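Side-chain contacts in polyprenyl synthetase (Zymomonas mobilis subsp. mobilis, PDB 4KKM), which probably condenses isoprenyl diphosphates into longer prenyl diphosphates such as farnesyl diphosphate, using divalent metal ions: residues V25-M30 against R72-V77; V57-Y62 against V135-A140; Q181-A186 against Q203-G208; F243-D248 against S285-L290. All coordinates share one frame; numbering follows the deposited sequence. Where two conformers were deposited one is given.

Contact 1 (V25-M30 against R72-V77)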
loop_
_atom_site.group_PDB
_atom_site.type_symbol
_atom_site.label_atom_id
_atom_site.label_comp_id
_atom_site.label_asym_id
_atom_site.label_seq_id
_atom_site.Cartn_x
_atom_site.Cartn_y
_atom_site.Cartn_z
ATOM N N VAL B 25 21.432 29.146 2.362
ATOM C CA VAL B 25 22.469 28.589 3.229
ATOM C C VAL B 25 21.853 27.734 4.333
ATOM O O VAL B 25 22.320 26.625 4.610
ATOM C CB VAL B 25 23.348 29.700 3.852
ATOM C CG1 VAL B 25 24.222 29.138 4.967
ATOM C CG2 VAL B 25 24.196 30.367 2.779
ATOM N N ASN B 26 20.801 28.251 4.957
ATOM C CA ASN B 26 20.076 27.480 5.954
ATOM C C ASN B 26 19.337 26.318 5.301
ATOM O O ASN B 26 19.216 25.243 5.890
ATOM C CB ASN B 26 19.103 28.367 6.728
ATOM C CG ASN B 26 19.805 29.485 7.480
ATOM O OD1 ASN B 26 19.823 30.634 7.034
ATOM N ND2 ASN B 26 20.387 29.153 8.627
ATOM N N LEU B 27 18.848 26.537 4.081
ATOM C CA LEU B 27 18.165 25.478 3.337
ATOM C C LEU B 27 19.078 24.283 3.095
ATOM O O LEU B 27 18.687 23.142 3.341
ATOM C CB LEU B 27 17.613 25.987 2.001
ATOM C CG LEU B 27 16.933 24.886 1.176
ATOM C CD1 LEU B 27 15.802 24.232 1.973
ATOM C CD2 LEU B 27 16.416 25.411 -0.156
ATOM N N LYS B 28 20.290 24.544 2.612
ATOM C CA LYS B 28 21.255 23.473 2.377
ATOM C C LYS B 28 21.522 22.697 3.662
ATOM O O LYS B 28 21.594 21.467 3.652
ATOM C CB LYS B 28 22.575 24.026 1.835
ATOM C CG LYS B 28 23.512 22.944 1.304
ATOM C CD LYS B 28 24.967 23.384 1.316
ATOM C CE LYS B 28 25.809 22.486 0.421
ATOM N NZ LYS B 28 27.026 21.962 1.107
ATOM N N THR B 29 21.671 23.425 4.764
ATOM C CA THR B 29 21.904 22.808 6.063
ATOM C C THR B 29 20.733 21.916 6.467
ATOM O O THR B 29 20.926 20.768 6.867
ATOM C CB THR B 29 22.164 23.864 7.156
ATOM O OG1 THR B 29 23.485 24.396 7.000
ATOM C CG2 THR B 29 22.045 23.243 8.538
ATOM N N MET B 30 19.518 22.442 6.348
ATOM C CA MET B 30 18.333 21.646 6.657
ATOM C C MET B 30 18.270 20.391 5.786
ATOM O O MET B 30 17.938 19.309 6.269
ATOM C CB MET B 30 17.047 22.474 6.513
ATOM C CG MET B 30 15.767 21.657 6.720
ATOM S SD MET B 30 14.230 22.603 6.598
ATOM C CE MET B 30 14.002 23.078 8.308
ATOM N N ARG B 72 10.531 15.240 -0.404
ATOM C CA ARG B 72 9.242 15.099 0.263
ATOM C C ARG B 72 9.335 15.157 1.799
ATOM O O ARG B 72 8.568 15.881 2.431
ATOM C CB ARG B 72 8.461 13.890 -0.278
ATOM C CG ARG B 72 8.000 14.135 -1.720
ATOM C CD ARG B 72 7.847 12.852 -2.541
ATOM N NE ARG B 72 7.701 13.161 -3.966
ATOM C CZ ARG B 72 8.716 13.416 -4.788
ATOM N NH1 ARG B 72 9.966 13.397 -4.340
ATOM N NH2 ARG B 72 8.479 13.693 -6.063
ATOM N N PRO B 73 10.283 14.417 2.403
ATOM C CA PRO B 73 10.532 14.654 3.832
ATOM C C PRO B 73 10.863 16.113 4.149
ATOM O O PRO B 73 10.410 16.638 5.170
ATOM C CB PRO B 73 11.737 13.758 4.122
ATOM C CG PRO B 73 11.545 12.598 3.185
ATOM C CD PRO B 73 10.961 13.197 1.923
ATOM N N LEU B 74 11.624 16.763 3.274
ATOM C CA LEU B 74 12.011 18.154 3.487
ATOM C C LEU B 74 10.781 19.062 3.539
ATOM O O LEU B 74 10.693 19.956 4.381
ATOM C CB LEU B 74 12.969 18.620 2.386
ATOM C CG LEU B 74 13.372 20.094 2.422
ATOM C CD1 LEU B 74 14.225 20.388 3.658
ATOM C CD2 LEU B 74 14.097 20.480 1.135
ATOM N N LEU B 75 9.834 18.829 2.636
ATOM C CA LEU B 75 8.591 19.600 2.623
ATOM C C LEU B 75 7.769 19.380 3.888
ATOM O O LEU B 75 7.190 20.321 4.430
ATOM C CB LEU B 75 7.750 19.238 1.395
ATOM C CG LEU B 75 8.262 19.789 0.062
ATOM C CD1 LEU B 75 7.517 19.142 -1.100
ATOM C CD2 LEU B 75 8.114 21.305 0.031
ATOM N N VAL B 76 7.698 18.133 4.347
ATOM C CA VAL B 76 6.997 17.837 5.591
ATOM C C VAL B 76 7.634 18.591 6.755
ATOM O O VAL B 76 6.945 19.284 7.511
ATOM C CB VAL B 76 6.993 16.325 5.904
ATOM C CG1 VAL B 76 6.444 16.078 7.308
ATOM C CG2 VAL B 76 6.177 15.572 4.863
ATOM N N VAL B 77 8.952 18.464 6.879
ATOM C CA VAL B 77 9.695 19.106 7.961
ATOM C C VAL B 77 9.525 20.628 7.915
ATOM O O VAL B 77 9.257 21.264 8.940
ATOM C CB VAL B 77 11.200 18.731 7.919
ATOM C CG1 VAL B 77 12.012 19.640 8.833
ATOM C CG2 VAL B 77 11.407 17.257 8.285
#

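Contact 2 (V57-Y62 against V135-A140)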
loop_
_atom_site.group_PDB
_atom_site.type_symbol
_atom_site.label_atom_id
_atom_site.label_comp_id
_atom_site.label_asym_id
_atom_site.label_seq_id
_atom_site.Cartn_x
_atom_site.Cartn_y
_atom_site.Cartn_z
ATOM N N VAL B 57 14.130 -7.441 2.785
ATOM C CA VAL B 57 14.451 -6.288 3.620
ATOM C C VAL B 57 15.742 -5.608 3.148
ATOM O O VAL B 57 15.864 -4.385 3.204
ATOM C CB VAL B 57 14.530 -6.684 5.118
ATOM C CG1 VAL B 57 14.887 -5.484 5.981
ATOM C CG2 VAL B 57 13.205 -7.298 5.567
ATOM N N GLU B 58 16.708 -6.388 2.669
ATOM C CA GLU B 58 17.920 -5.771 2.130
ATOM C C GLU B 58 17.600 -4.953 0.871
ATOM O O GLU B 58 18.200 -3.903 0.646
ATOM C CB GLU B 58 19.032 -6.805 1.892
ATOM C CG GLU B 58 19.672 -7.267 3.195
ATOM C CD GLU B 58 20.712 -8.358 3.013
ATOM O OE1 GLU B 58 20.726 -9.010 1.947
ATOM O OE2 GLU B 58 21.516 -8.557 3.947
ATOM N N ALA B 59 16.630 -5.421 0.083
ATOM C CA ALA B 59 16.166 -4.679 -1.089
ATOM C C ALA B 59 15.458 -3.389 -0.680
ATOM O O ALA B 59 15.655 -2.331 -1.295
ATOM C CB ALA B 59 15.236 -5.554 -1.956
ATOM N N MET B 60 14.638 -3.475 0.358
ATOM C CA MET B 60 13.950 -2.295 0.878
ATOM C C MET B 60 14.967 -1.267 1.367
ATOM O O MET B 60 14.841 -0.072 1.092
ATOM C CB MET B 60 12.985 -2.676 2.007
ATOM C CG MET B 60 11.796 -3.535 1.560
ATOM S SD MET B 60 10.856 -4.221 2.942
ATOM C CE MET B 60 9.919 -2.772 3.484
ATOM N N ARG B 61 15.979 -1.742 2.085
ATOM C CA ARG B 61 17.007 -0.852 2.613
ATOM C C ARG B 61 17.825 -0.230 1.488
ATOM O O ARG B 61 18.142 0.959 1.517
ATOM C CB ARG B 61 17.923 -1.610 3.581
ATOM C CG ARG B 61 17.256 -1.971 4.903
ATOM C CD ARG B 61 18.101 -2.939 5.729
ATOM N NE ARG B 61 19.351 -2.329 6.178
ATOM C CZ ARG B 61 19.494 -1.652 7.315
ATOM N NH1 ARG B 61 18.467 -1.493 8.138
ATOM N NH2 ARG B 61 20.673 -1.124 7.628
ATOM N N TYR B 62 18.180 -1.050 0.504
ATOM C CA TYR B 62 18.941 -0.566 -0.639
ATOM C C TYR B 62 18.218 0.580 -1.344
ATOM O O TYR B 62 18.837 1.570 -1.743
ATOM C CB TYR B 62 19.200 -1.705 -1.625
ATOM C CG TYR B 62 19.913 -1.260 -2.877
ATOM C CD1 TYR B 62 21.296 -1.108 -2.894
ATOM C CD2 TYR B 62 19.209 -0.997 -4.043
ATOM C CE1 TYR B 62 21.952 -0.703 -4.037
ATOM C CE2 TYR B 62 19.855 -0.589 -5.185
ATOM C CZ TYR B 62 21.226 -0.447 -5.179
ATOM O OH TYR B 62 21.871 -0.042 -6.321
ATOM N N VAL B 135 9.424 -6.026 -7.238
ATOM C CA VAL B 135 7.978 -6.024 -7.039
ATOM C C VAL B 135 7.648 -6.050 -5.538
ATOM O O VAL B 135 6.905 -5.203 -5.043
ATOM C CB VAL B 135 7.307 -7.219 -7.742
ATOM C CG1 VAL B 135 5.822 -7.287 -7.387
ATOM C CG2 VAL B 135 7.509 -7.133 -9.257
ATOM N N LEU B 136 8.231 -7.011 -4.824
ATOM C CA LEU B 136 7.926 -7.224 -3.405
ATOM C C LEU B 136 8.433 -6.114 -2.489
ATOM O O LEU B 136 7.721 -5.681 -1.579
ATOM C CB LEU B 136 8.467 -8.579 -2.935
ATOM C CG LEU B 136 7.817 -9.815 -3.572
ATOM C CD1 LEU B 136 8.363 -11.099 -2.956
ATOM C CD2 LEU B 136 6.292 -9.766 -3.447
ATOM N N SER B 137 9.659 -5.649 -2.711
ATOM C CA SER B 137 10.194 -4.579 -1.867
ATOM C C SER B 137 9.341 -3.318 -1.990
ATOM O O SER B 137 9.097 -2.619 -0.999
ATOM C CB SER B 137 11.668 -4.288 -2.198
ATOM O OG SER B 137 11.833 -3.895 -3.556
ATOM N N GLY B 138 8.883 -3.024 -3.203
ATOM C CA GLY B 138 7.966 -1.909 -3.390
ATOM C C GLY B 138 6.650 -2.160 -2.669
ATOM O O GLY B 138 6.122 -1.286 -1.978
ATOM N N ASP B 139 6.113 -3.364 -2.827
ATOM C CA ASP B 139 4.850 -3.717 -2.173
ATOM C C ASP B 139 4.933 -3.552 -0.649
ATOM O O ASP B 139 4.002 -3.025 -0.018
ATOM C CB ASP B 139 4.407 -5.135 -2.555
ATOM C CG ASP B 139 3.881 -5.213 -3.983
ATOM O OD1 ASP B 139 3.571 -4.143 -4.548
ATOM O OD2 ASP B 139 3.766 -6.333 -4.534
ATOM N N ALA B 140 6.052 -3.976 -0.069
ATOM C CA ALA B 140 6.224 -3.920 1.382
ATOM C C ALA B 140 6.402 -2.484 1.850
ATOM O O ALA B 140 5.954 -2.115 2.940
ATOM C CB ALA B 140 7.430 -4.769 1.809
#

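Contact 3 (Q181-A186 against Q203-G208)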
loop_
_atom_site.group_PDB
_atom_site.type_symbol
_atom_site.label_atom_id
_atom_site.label_comp_id
_atom_site.label_asym_id
_atom_site.label_seq_id
_atom_site.Cartn_x
_atom_site.Cartn_y
_atom_site.Cartn_z
ATOM N N GLN B 181 0.561 7.838 -12.594
ATOM C CA GLN B 181 1.416 6.858 -13.258
ATOM C C GLN B 181 0.687 6.211 -14.428
ATOM O O GLN B 181 1.276 5.964 -15.480
ATOM C CB GLN B 181 1.868 5.769 -12.274
ATOM C CG GLN B 181 2.922 6.208 -11.266
ATOM C CD GLN B 181 4.251 6.535 -11.919
ATOM O OE1 GLN B 181 4.350 7.471 -12.703
ATOM N NE2 GLN B 181 5.279 5.755 -11.603
ATOM N N ALA B 182 -0.598 5.943 -14.226
ATOM C CA ALA B 182 -1.432 5.311 -15.246
ATOM C C ALA B 182 -1.646 6.225 -16.445
ATOM O O ALA B 182 -1.601 5.766 -17.581
ATOM C CB ALA B 182 -2.774 4.889 -14.663
ATOM N N ILE B 183 -1.905 7.508 -16.194
ATOM C CA ILE B 183 -2.081 8.464 -17.288
ATOM C C ILE B 183 -0.794 8.559 -18.106
ATOM O O ILE B 183 -0.830 8.598 -19.336
ATOM C CB ILE B 183 -2.498 9.865 -16.786
ATOM C CG1 ILE B 183 -3.860 9.790 -16.102
ATOM C CG2 ILE B 183 -2.550 10.862 -17.947
ATOM C CD1 ILE B 183 -4.305 11.089 -15.469
ATOM N N ASP B 184 0.344 8.556 -17.419
ATOM C CA ASP B 184 1.633 8.609 -18.103
ATOM C C ASP B 184 1.827 7.363 -18.965
ATOM O O ASP B 184 2.226 7.448 -20.130
ATOM C CB ASP B 184 2.772 8.736 -17.088
ATOM C CG ASP B 184 3.956 9.515 -17.632
ATOM O OD1 ASP B 184 3.790 10.237 -18.640
ATOM O OD2 ASP B 184 5.051 9.412 -17.040
ATOM N N LEU B 185 1.529 6.203 -18.392
ATOM C CA LEU B 185 1.588 4.948 -19.145
ATOM C C LEU B 185 0.663 4.973 -20.366
ATOM O O LEU B 185 1.031 4.508 -21.451
ATOM C CB LEU B 185 1.234 3.774 -18.227
ATOM C CG LEU B 185 1.136 2.387 -18.869
ATOM C CD1 LEU B 185 2.486 1.952 -19.400
ATOM C CD2 LEU B 185 0.602 1.373 -17.863
ATOM N N ALA B 186 -0.535 5.525 -20.195
ATOM C CA ALA B 186 -1.466 5.661 -21.310
ATOM C C ALA B 186 -0.894 6.553 -22.414
ATOM O O ALA B 186 -1.056 6.269 -23.600
ATOM C CB ALA B 186 -2.792 6.212 -20.825
ATOM N N GLN B 203 0.200 15.692 -14.207
ATOM C CA GLN B 203 1.116 16.218 -13.193
ATOM C C GLN B 203 0.469 16.271 -11.816
ATOM O O GLN B 203 1.075 15.849 -10.834
ATOM C CB GLN B 203 1.635 17.610 -13.577
ATOM C CG GLN B 203 2.612 18.220 -12.563
ATOM C CD GLN B 203 1.916 18.907 -11.392
ATOM O OE1 GLN B 203 0.976 19.679 -11.582
ATOM N NE2 GLN B 203 2.370 18.612 -10.173
ATOM N N GLN B 204 -0.745 16.816 -11.743
ATOM C CA GLN B 204 -1.459 16.936 -10.467
ATOM C C GLN B 204 -1.499 15.606 -9.715
ATOM O O GLN B 204 -1.360 15.562 -8.489
ATOM C CB GLN B 204 -2.888 17.436 -10.684
ATOM C CG GLN B 204 -3.003 18.884 -11.131
ATOM C CD GLN B 204 -4.415 19.242 -11.582
ATOM O OE1 GLN B 204 -5.248 18.359 -11.827
ATOM N NE2 GLN B 204 -4.691 20.540 -11.689
ATOM N N LEU B 205 -1.679 14.519 -10.457
ATOM C CA LEU B 205 -1.740 13.197 -9.849
ATOM C C LEU B 205 -0.364 12.555 -9.656
ATOM O O LEU B 205 -0.045 12.075 -8.564
ATOM C CB LEU B 205 -2.637 12.262 -10.669
ATOM C CG LEU B 205 -4.111 12.650 -10.806
ATOM C CD1 LEU B 205 -4.858 11.618 -11.641
ATOM C CD2 LEU B 205 -4.759 12.818 -9.435
ATOM N N LYS B 206 0.441 12.542 -10.716
ATOM C CA LYS B 206 1.707 11.807 -10.711
ATOM C C LYS B 206 2.728 12.322 -9.702
ATOM O O LYS B 206 3.432 11.531 -9.073
ATOM C CB LYS B 206 2.340 11.783 -12.102
ATOM C CG LYS B 206 3.585 10.904 -12.180
ATOM C CD LYS B 206 4.094 10.766 -13.609
ATOM C CE LYS B 206 5.468 10.097 -13.652
ATOM N NZ LYS B 206 6.427 10.838 -14.523
ATOM N N THR B 207 2.826 13.642 -9.567
ATOM C CA THR B 207 3.737 14.232 -8.583
ATOM C C THR B 207 3.033 15.192 -7.620
ATOM O O THR B 207 3.448 15.332 -6.469
ATOM C CB THR B 207 4.908 14.984 -9.253
ATOM O OG1 THR B 207 4.390 16.015 -10.097
ATOM C CG2 THR B 207 5.764 14.037 -10.083
ATOM N N GLY B 208 1.979 15.852 -8.094
ATOM C CA GLY B 208 1.236 16.800 -7.276
ATOM C C GLY B 208 0.586 16.189 -6.041
ATOM O O GLY B 208 0.497 16.825 -4.990
#

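Contact 4 (F243-D248 against S285-L290)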
loop_
_atom_site.group_PDB
_atom_site.type_symbol
_atom_site.label_atom_id
_atom_site.label_comp_id
_atom_site.label_asym_id
_atom_site.label_seq_id
_atom_site.Cartn_x
_atom_site.Cartn_y
_atom_site.Cartn_z
ATOM N N PHE B 243 7.723 22.409 -10.776
ATOM C CA PHE B 243 8.695 21.313 -10.749
ATOM C C PHE B 243 8.623 20.480 -12.035
ATOM O O PHE B 243 9.649 20.123 -12.616
ATOM C CB PHE B 243 8.436 20.448 -9.500
ATOM C CG PHE B 243 9.456 19.358 -9.258
ATOM C CD1 PHE B 243 10.715 19.654 -8.759
ATOM C CD2 PHE B 243 9.136 18.028 -9.487
ATOM C CE1 PHE B 243 11.648 18.645 -8.521
ATOM C CE2 PHE B 243 10.061 17.008 -9.254
ATOM C CZ PHE B 243 11.318 17.318 -8.769
ATOM N N GLN B 244 7.412 20.180 -12.494
ATOM C CA GLN B 244 7.261 19.396 -13.719
ATOM C C GLN B 244 7.679 20.185 -14.959
ATOM O O GLN B 244 8.319 19.645 -15.865
ATOM C CB GLN B 244 5.832 18.892 -13.893
ATOM C CG GLN B 244 5.684 17.951 -15.088
ATOM C CD GLN B 244 6.626 16.759 -14.995
ATOM O OE1 GLN B 244 6.700 16.095 -13.960
ATOM N NE2 GLN B 244 7.362 16.493 -16.071
ATOM N N ILE B 245 7.308 21.460 -15.001
ATOM C CA ILE B 245 7.707 22.315 -16.111
ATOM C C ILE B 245 9.229 22.411 -16.180
ATOM O O ILE B 245 9.817 22.237 -17.248
ATOM C CB ILE B 245 7.080 23.721 -16.017
ATOM C CG1 ILE B 245 5.559 23.620 -16.130
ATOM C CG2 ILE B 245 7.627 24.610 -17.120
ATOM C CD1 ILE B 245 4.832 24.944 -16.064
ATOM N N ALA B 246 9.860 22.656 -15.035
ATOM C CA ALA B 246 11.318 22.696 -14.960
ATOM C C ALA B 246 11.932 21.367 -15.395
ATOM O O ALA B 246 12.958 21.340 -16.080
ATOM C CB ALA B 246 11.772 23.053 -13.556
ATOM N N ASP B 247 11.294 20.268 -15.002
ATOM C CA ASP B 247 11.750 18.940 -15.411
ATOM C C ASP B 247 11.632 18.736 -16.917
ATOM O O ASP B 247 12.537 18.181 -17.535
ATOM C CB ASP B 247 11.001 17.835 -14.659
ATOM C CG ASP B 247 11.468 17.692 -13.223
ATOM O OD1 ASP B 247 12.522 18.271 -12.883
ATOM O OD2 ASP B 247 10.790 16.998 -12.435
ATOM N N ASP B 248 10.519 19.178 -17.499
ATOM C CA ASP B 248 10.338 19.126 -18.949
ATOM C C ASP B 248 11.431 19.934 -19.645
ATOM O O ASP B 248 11.920 19.552 -20.708
ATOM C CB ASP B 248 8.957 19.649 -19.359
ATOM C CG ASP B 248 7.842 18.673 -19.039
ATOM O OD1 ASP B 248 8.136 17.553 -18.577
ATOM O OD2 ASP B 248 6.663 19.021 -19.257
ATOM N N SER B 285 8.474 31.242 -18.506
ATOM C CA SER B 285 7.825 32.310 -17.753
ATOM C C SER B 285 6.777 31.762 -16.789
ATOM O O SER B 285 6.593 32.299 -15.698
ATOM C CB SER B 285 7.203 33.349 -18.690
ATOM O OG SER B 285 6.149 32.780 -19.444
ATOM N N GLN B 286 6.092 30.696 -17.186
ATOM C CA GLN B 286 5.061 30.130 -16.324
ATOM C C GLN B 286 5.662 29.439 -15.104
ATOM O O GLN B 286 5.126 29.552 -14.003
ATOM C CB GLN B 286 4.131 29.183 -17.084
ATOM C CG GLN B 286 2.693 29.274 -16.588
ATOM C CD GLN B 286 1.764 28.269 -17.239
ATOM O OE1 GLN B 286 1.632 28.223 -18.464
ATOM N NE2 GLN B 286 1.110 27.454 -16.416
ATOM N N ALA B 287 6.772 28.730 -15.302
ATOM C CA ALA B 287 7.500 28.126 -14.185
ATOM C C ALA B 287 7.870 29.201 -13.169
ATOM O O ALA B 287 7.705 29.022 -11.962
ATOM C CB ALA B 287 8.754 27.410 -14.679
ATOM N N GLN B 288 8.357 30.328 -13.669
ATOM C CA GLN B 288 8.751 31.436 -12.810
ATOM C C GLN B 288 7.557 32.039 -12.077
ATOM O O GLN B 288 7.620 32.288 -10.867
ATOM C CB GLN B 288 9.453 32.513 -13.631
ATOM C CG GLN B 288 10.252 33.481 -12.792
ATOM C CD GLN B 288 11.235 32.773 -11.881
ATOM O OE1 GLN B 288 12.077 31.992 -12.336
ATOM N NE2 GLN B 288 11.127 33.033 -10.581
ATOM N N ALA B 289 6.474 32.276 -12.817
ATOM C CA ALA B 289 5.255 32.841 -12.238
ATOM C C ALA B 289 4.690 31.929 -11.155
ATOM O O ALA B 289 4.203 32.399 -10.126
ATOM C CB ALA B 289 4.213 33.092 -13.319
ATOM N N LEU B 290 4.773 30.623 -11.388
ATOM C CA LEU B 290 4.266 29.631 -10.444
ATOM C C LEU B 290 5.026 29.650 -9.124
ATOM O O LEU B 290 4.447 29.422 -8.056
ATOM C CB LEU B 290 4.320 28.238 -11.070
ATOM C CG LEU B 290 3.207 27.972 -12.081
ATOM C CD1 LEU B 290 3.592 26.837 -13.003
ATOM C CD2 LEU B 290 1.907 27.667 -11.348
#

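Contact 1 (V25-M30 against R72-V77)
Met30 N bonds to Asn26 O at 2.9 Å. It is an ordinary helical bond, and the Met30 side chain reaches Leu74 and Val77. No hydrogen bond crosses between 25-30 and 72-77, and the contact is apolar. The Met30 chain runs out nearly straight, with CG opposite the backbone N (chi1 176°), and bends at its last torsion. The bend turns CE toward Val77, while CG and SD stay on Leu74. Both meet the same methyl, with Met30 CG 3.7 Å from Leu74 CD1. Beyond the bend, Met30 CE comes to 4.0 Å from Val77 CG1, the two side chains passing in opposite directions. Helices 24-45 and 71-80 belong to the all-helical fold of the isoprenoid synthases. Here their short segments stand 11.9 Å apart and are inclined at 116°, so long side chains have to span the interval. Leu27 helps from the previous turn, but more loosely: its CD1 is 4.2 Å from Leu74 CD2. Leu74 thus offers one methyl to Met30 and the other to Leu27. The C-terminal helix 306-314 also packs here, with Ile311 touching both Leu27 and Leu74 and Tyr307 touching Met30.

Contact 2 (V57-Y62 against V135-A140)
Met60 and Ala59 carry the apolar packing against Ser137 and Ala140. The segments approach to 8.8 Å at an angle of 72°, close enough for small residues to meet directly. Ala59 CB lies 3.8 Å from Ser137 CB. Met60 reaches further along the neighbouring helix. Its CG stands beside the backbone N (chi1 -67°), and the chain then turns at chi3, 76°. That bend lays the thioether end over the Ala140 methyl: both SD and CE are near it, with Met60 CE 3.6 Å from Ala140 CB. Nearer its root, Met60 CG rests 3.8 Å from Ser137 CB. With Met60 cut back to an alanine, the methyl of Ala140 would probably lose the SD and CE that cover it, and Ser137 CB part of its apolar packing.

The polar bonds do not cross between the segments. Ser137 OG hydrogen-bonds to Ser133 O, one turn back in its own helix. Asp139 OD2 bonds to His107 ND1 of the second subunit, and Ala140 packs on Val178 of that subunit. Helix 131-150 thus connects helix 54-64 with the dimer interface of this all-helical synthase. The buried Ser137 hydroxyl is satisfied within its own helix, so no polar group of 57-62 is needed to pair it, and Ser137 meets Ala59 and Met60 through CB. The contact therefore depends on shape and apolar burial.

Contact 3 (Q181-A186 against Q203-G208)
Ile183 and Leu205 form the packed side of the contact. They cross at about a right angle and meet methyl to methyl, Ile183 CD1 being 3.9 Å from Leu205 CD1. Ile183 is buried, and Arg53 of the second subunit packs on both residues.

The polar side is looser. Here the partly exposed Lys206 runs its chain obliquely across Gln181 and Asp184. The chain is extended as far as CE, with CG opposite the backbone N (chi1 -174°), and then bends at its last torsion. Lys206 CE is 3.5 Å from Asp184 OD2, and Lys206 NZ makes a weak hydrogen bond to the same oxygen at 3.2 Å, part of a salt bridge. Asp184 divides its carboxylate between two lysines, for OD1 pairs with Lys271. Gln181 OE1 also lies near the Lys206 chain, but Gln181 has two conformers, so that approach is doubtful. A methionine in place of Lys206 would probably leave Asp184 OD2 without its cationic mate in this contact. The Asp184 side chain lies about 4 Å from a bound calcium ion. The arrangement borders the calcium site of Asp108 and Asp114, at what is by sequence the first aspartate-rich motif of prenyl synthases.

Contact 4 (F243-D248 against S285-L290)
Helix segments 243-248 and 285-290 run roughly antiparallel at 151°, their axes 9.1 Å apart, and Ile245 and Ala287 bring the backbones closest, CA to CA 6.1 Å. Ile245 is the main side chain here and uses both branches. Its CG2 lies 3.9 Å from Ala287 CB; the small alanine lets the two helices come near. The longer branch starts beside the backbone N (chi1 -64°) and runs on extended, which carries CD1 to Leu290, one turn beyond Ala287 on the partner helix. There Ile245 CD1 meets Leu290 CD1 at 3.8 Å, the two side chains crossing at about a right angle. The same methyl lies more loosely against Gln286, 4.4 Å from its CB. By its sequence, helix 226-253 carries the second aspartate-rich motif (DDxxD) of the prenyl synthases, and Asp247 and Asp248 are its first two aspartates. Neither touches 285-290. Gln244 NE2 bonds to Asp248 OD1 at 2.8 Å, with an N-H...O angle of 144°. The oxygen lies in the Gln244 amide plane, but the nitrogen stands above the Asp248 carboxylate plane. The other oxygen, Asp248 OD2, accepts from Phe274 N. Phe274, at the start of helix 274-278, also packs on Ile245 and Gln244.

Overall arrangement
From the N terminus, contact 1 brings helix 71-80 back to the opening turns of helix 24-45. Contact 2 begins within that span and ends beyond it, on helix 131-150, so the two cross along the chain. Their nearest atoms are still about 13 Å apart. Contact 3 follows, closing the short excursion between helices 177-188 and 196-206 at the metal site. Contact 4 comes last and ties helix 226-253 to helix 280-296. Contacts 3 and 4 are in series but touch in space, where Gln203 packs on Gln244. Contacts 2 and 3 both reach the second subunit; contacts 2 and 4 lie on opposite sides of the chain's centre.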